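Local atomic coordinates of aminopeptidase N family protein (Idiomarina loihiensis L2TR, PDB entry 4FGM), a protein that probably works as a zinc-dependent aminopeptidase of the M61 family, removing residues from the N-terminal end of peptides. Residues F225-V230 against L245-K250. Residues are numbered along the deposited sequence; the frame is centred on the assembly and turned at random.
Sequences FLTMVV and LLCSRK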
loop_
_atom_site.group_PDB
_atom_site.type_symbol
_atom_site.label_atom_id
_atom_site.label_comp_id
_atom_site.label_asym_id
_atom_site.label_seq_id
_atom_site.Cartn_x
_atom_site.Cartn_y
_atom_site.Cartn_z
ATOM N N PHE A 225 -10.203 5.876 -10.186
ATOM C CA PHE A 225 -9.560 6.052 -8.886
ATOM C C PHE A 225 -10.676 6.221 -7.857
ATOM O O PHE A 225 -11.224 7.316 -7.714
ATOM C CB PHE A 225 -8.669 7.295 -8.885
ATOM C CG PHE A 225 -7.425 7.163 -9.717
ATOM C CD1 PHE A 225 -7.422 7.533 -11.058
ATOM C CD2 PHE A 225 -6.252 6.674 -9.157
ATOM C CE1 PHE A 225 -6.250 7.432 -11.827
ATOM C CE2 PHE A 225 -5.088 6.570 -9.913
ATOM C CZ PHE A 225 -5.088 6.945 -11.252
ATOM N N LEU A 226 -11.031 5.132 -7.170
ATOM C CA LEU A 226 -12.095 5.166 -6.165
ATOM C C LEU A 226 -11.498 5.685 -4.863
ATOM O O LEU A 226 -10.664 5.023 -4.240
ATOM C CB LEU A 226 -12.683 3.768 -5.969
ATOM C CG LEU A 226 -13.155 3.091 -7.260
ATOM C CD1 LEU A 226 -13.733 1.713 -6.931
ATOM C CD2 LEU A 226 -14.203 3.959 -7.959
ATOM N N THR A 227 -11.947 6.861 -4.444
ATOM C CA THR A 227 -11.385 7.488 -3.261
ATOM C C THR A 227 -12.306 7.811 -2.106
ATOM O O THR A 227 -13.279 8.543 -2.258
ATOM C CB THR A 227 -10.676 8.806 -3.658
ATOM O OG1 THR A 227 -9.768 8.548 -4.735
ATOM C CG2 THR A 227 -9.901 9.380 -2.483
HETATM N N MSE A 228 -11.980 7.261 -0.942
HETATM C CA MSE A 228 -12.717 7.551 0.278
HETATM C C MSE A 228 -11.888 8.625 0.996
HETATM O O MSE A 228 -10.677 8.463 1.220
HETATM C CB MSE A 228 -12.849 6.303 1.150
HETATM C CG MSE A 228 -13.946 5.374 0.696
HETATM SE SE MSE A 228 -13.980 3.740 1.715
HETATM C CE MSE A 228 -12.403 2.919 0.948
ATOM N N VAL A 229 -12.537 9.729 1.339
ATOM C CA VAL A 229 -11.846 10.826 1.994
ATOM C C VAL A 229 -12.278 10.986 3.440
ATOM O O VAL A 229 -13.444 11.278 3.713
ATOM C CB VAL A 229 -12.106 12.161 1.262
ATOM C CG1 VAL A 229 -11.177 13.242 1.806
ATOM C CG2 VAL A 229 -11.910 11.981 -0.235
ATOM N N VAL A 230 -11.334 10.814 4.359
ATOM C CA VAL A 230 -11.622 10.954 5.778
ATOM C C VAL A 230 -10.726 12.028 6.396
ATOM O O VAL A 230 -10.019 12.732 5.685
ATOM C CB VAL A 230 -11.409 9.617 6.510
ATOM C CG1 VAL A 230 -12.313 8.557 5.907
ATOM C CG2 VAL A 230 -9.949 9.194 6.413
ATOM N N LEU A 245 -8.749 3.822 -2.786
ATOM C CA LEU A 245 -7.883 4.633 -1.947
ATOM C C LEU A 245 -8.593 5.214 -0.738
ATOM O O LEU A 245 -9.778 5.536 -0.791
ATOM C CB LEU A 245 -7.324 5.806 -2.751
ATOM C CG LEU A 245 -6.750 5.560 -4.143
ATOM C CD1 LEU A 245 -6.552 6.913 -4.839
ATOM C CD2 LEU A 245 -5.438 4.773 -4.034
ATOM N N LEU A 246 -7.852 5.350 0.352
ATOM C CA LEU A 246 -8.370 5.976 1.560
ATOM C C LEU A 246 -7.349 7.068 1.828
ATOM O O LEU A 246 -6.177 6.777 2.051
ATOM C CB LEU A 246 -8.401 5.001 2.732
ATOM C CG LEU A 246 -8.829 5.666 4.044
ATOM C CD1 LEU A 246 -10.257 6.191 3.917
ATOM C CD2 LEU A 246 -8.712 4.665 5.187
ATOM N N CYS A 247 -7.775 8.323 1.773
ATOM C CA CYS A 247 -6.844 9.421 2.003
ATOM C C CYS A 247 -7.378 10.481 2.948
ATOM O O CYS A 247 -8.573 10.546 3.226
ATOM C CB CYS A 247 -6.463 10.081 0.676
ATOM S SG CYS A 247 -7.774 11.075 -0.021
ATOM N N SER A 248 -6.471 11.322 3.431
ATOM C CA SER A 248 -6.832 12.395 4.347
ATOM C C SER A 248 -7.333 13.592 3.558
ATOM O O SER A 248 -6.821 13.906 2.482
ATOM C CB SER A 248 -5.623 12.777 5.193
ATOM O OG SER A 248 -5.158 11.644 5.902
ATOM N N ARG A 249 -8.340 14.256 4.107
ATOM C CA ARG A 249 -8.952 15.407 3.463
ATOM C C ARG A 249 -7.946 16.514 3.168
ATOM O O ARG A 249 -8.137 17.302 2.241
ATOM C CB ARG A 249 -10.079 15.926 4.345
ATOM C CG ARG A 249 -11.053 16.872 3.673
ATOM C CD ARG A 249 -12.344 16.948 4.494
ATOM N NE ARG A 249 -12.047 16.851 5.914
ATOM C CZ ARG A 249 -12.440 15.860 6.702
ATOM N NH1 ARG A 249 -13.169 14.863 6.227
ATOM N NH2 ARG A 249 -12.057 15.846 7.963
ATOM N N LYS A 250 -6.870 16.575 3.946
ATOM C CA LYS A 250 -5.861 17.607 3.724
ATOM C C LYS A 250 -4.977 17.298 2.520
ATOM O O LYS A 250 -4.248 18.161 2.053
ATOM C CB LYS A 250 -4.986 17.795 4.968
ATOM C CG LYS A 250 -4.260 16.543 5.444
ATOM C CD LYS A 250 -3.348 16.874 6.610
ATOM C CE LYS A 250 -2.902 15.631 7.372
ATOM N NZ LYS A 250 -2.108 14.696 6.539
#
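Thr227 and Leu245 lie abreast on neighbouring strands of a parallel beta ladder, part of a five-stranded mixed sheet. Strand 222-230 is central in this sheet. Strand 242-248 separates it from edge strand 235-238, which contributes Gly236, Leu237 and Glu238 to the maleic acid pocket. The first bond between the two segments runs from Leu245 N to Leu226 O at 2.7 Å. Backbone bonds then pass to and fro: Met228 N to Leu245 O, Cys247 N to Met228 O, and Val230 N to Cys247 O. The Met228 bond is almost straight at its hydrogen, 178°.

Leu245 carries the contact on the Thr227 side of the sheet. Its CB sits 3.7 Å from Leu226 O. A chi1 of -47° sets CG beside its own backbone N, still close to that carbonyl. From there CD1 approaches Thr227 OG1 at 3.6 Å. The same methyl reaches the edge of the Phe225 ring, 4.3 Å from CD2. The Leu245 side chain also packs on Leu270, Cys271 and Glu274 of helix 262-277, whose His273 and His277 bind zinc. This side of the ladder therefore joins the sheet to the metal-binding helix. Further along, Thr227 CG2 meets Cys247 SG at 3.7 Å.

Met228, Leu246 and Val230 occupy the other face. Leu246 CD1 leans across to Met228 CB and touches Val230 CG1 at 3.7 Å, the two side chains crossing at about a right angle. Both Leu246 and Val230 also touch Leu92.

The last bond between the segments runs from Arg249 N to Val230 O at 2.8 Å. It is more bent, 138° at the hydrogen. Val229 CG1 rests 3.5 Å from Arg249 CA, and the Arg249 guanidinium lies with one face over Val230 O, the oxygen offset toward the rim.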